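Local coordinates for protein cystatin-2 (Ornithodoros moubata, PDB 3L0R) that inhibits a broad range of cysteine cathepsins, both endopeptidases and exopeptidases, as a secreted salivary cystatin of a soft tick, at residues 15-18 / 19-22. Numbering follows the deposited sequence.
Sequences ARFL and ELAH
Leu18 and His22, one helical turn apart, lie alongside each other, their side chains leaving the helix in the same direction, a worked example of how i/i+4 spacing pairs side chains along a helix. From its CB, which lies 3.7 Å from Leu18 O, the His22 side chain turns back over the preceding turn: CG, anti to its own carbonyl carbon (chi1 -82°), is likewise near Leu18 O, and this brings His22 CD2 to 3.2 Å from Leu18 O, an oblique approach to the ring, and beside Leu18 CD1. At the tip His22 NE2 lies 3.8 Å from Leu18 CD1, while ND1 is hydrogen-bonded to the hydroxyl of Tyr72. Replacing the imidazole with the methyl of an alanine here is likely to leave the Tyr72 hydroxyl without this mate and to open a gap beside Leu18.

The same Leu18 O accepts the backbone N-H of His22 at 3.0 Å, with an N-H...O angle of 162°. It belongs to an unbroken ladder of i to i+4 bonds, in which Glu19, Leu20 and Ala21 donate to Ala15, Arg16 and Phe17. Elsewhere on the helix, Leu20 CD1 meets the edge of the Phe17 ring near its plane, 4.2 Å from Phe17 CD1. Arg16 CG stands over one face of that ring, 3.9 Å above its plane and offset toward the rim, while Phe17 CZ lies over the Arg16 guanidinium, whose NH1 forms a salt bridge with Glu14.

The inner side of the helix, with Phe17 and Ala21 buried, rests on strands 34-48 and 52-66: Phe17 touches Val44 and Tyr54, and Ala21 reaches Val38 and Ile58. Such a helix packed across a curved antiparallel sheet is the hallmark of the cystatin fold.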
# COMPACT_ATOMS: atom_id res chain seq x y z
N ALA A 15 11.48 -1.94 5.12
CA ALA A 15 11.32 -0.76 4.27
C ALA A 15 10.61 -1.03 2.94
O ALA A 15 9.73 -0.26 2.55
CB ALA A 15 12.68 -0.09 4.03
N ARG A 16 10.97 -2.12 2.27
CA ARG A 16 10.39 -2.50 0.97
C ARG A 16 8.87 -2.62 1.05
O ARG A 16 8.16 -2.32 0.10
CB ARG A 16 11.03 -3.79 0.41
CG ARG A 16 10.86 -5.02 1.32
CD ARG A 16 11.94 -6.08 1.09
NE ARG A 16 11.44 -7.23 0.31
CZ ARG A 16 11.24 -8.46 0.79
NH1 ARG A 16 11.49 -8.75 2.07
NH2 ARG A 16 10.79 -9.42 -0.02
N PHE A 17 8.37 -3.04 2.20
CA PHE A 17 6.95 -3.22 2.35
C PHE A 17 6.25 -1.88 2.56
O PHE A 17 5.10 -1.71 2.14
CB PHE A 17 6.64 -4.18 3.49
CG PHE A 17 7.25 -5.55 3.31
CD1 PHE A 17 7.20 -6.19 2.07
CD2 PHE A 17 7.86 -6.19 4.37
CE1 PHE A 17 7.75 -7.45 1.90
CE2 PHE A 17 8.41 -7.46 4.22
CZ PHE A 17 8.36 -8.09 2.98
N LEU A 18 6.96 -0.94 3.19
CA LEU A 18 6.42 0.41 3.35
C LEU A 18 6.36 1.09 1.97
O LEU A 18 5.37 1.75 1.63
CB LEU A 18 7.25 1.22 4.36
CG LEU A 18 6.80 2.66 4.65
CD1 LEU A 18 5.36 2.74 5.18
CD2 LEU A 18 7.78 3.31 5.61
N GLU A 19 7.41 0.90 1.19
CA GLU A 19 7.47 1.38 -0.18
C GLU A 19 6.27 0.88 -1.01
O GLU A 19 5.61 1.65 -1.73
CB GLU A 19 8.79 0.93 -0.80
CG GLU A 19 9.26 1.74 -2.01
CD GLU A 19 10.77 1.61 -2.25
OE1 GLU A 19 11.24 2.09 -3.31
OE2 GLU A 19 11.48 1.05 -1.38
N LEU A 20 5.97 -0.41 -0.88
CA LEU A 20 4.88 -1.03 -1.62
C LEU A 20 3.51 -0.53 -1.14
O LEU A 20 2.58 -0.35 -1.94
CB LEU A 20 4.97 -2.56 -1.52
CG LEU A 20 6.02 -3.27 -2.38
CD1 LEU A 20 6.35 -4.62 -1.78
CD2 LEU A 20 5.59 -3.45 -3.83
N ALA A 21 3.40 -0.30 0.17
CA ALA A 21 2.19 0.21 0.80
C ALA A 21 1.86 1.60 0.26
O ALA A 21 0.70 1.88 -0.07
CB ALA A 21 2.32 0.23 2.31
N HIS A 22 2.87 2.44 0.14
CA HIS A 22 2.68 3.75 -0.44
C HIS A 22 2.27 3.66 -1.90
O HIS A 22 1.40 4.41 -2.35
CB HIS A 22 3.96 4.56 -0.31
CG HIS A 22 4.13 5.20 1.03
ND1 HIS A 22 3.35 6.24 1.46
CD2 HIS A 22 5.00 4.95 2.04
CE1 HIS A 22 3.73 6.61 2.67
NE2 HIS A 22 4.73 5.84 3.04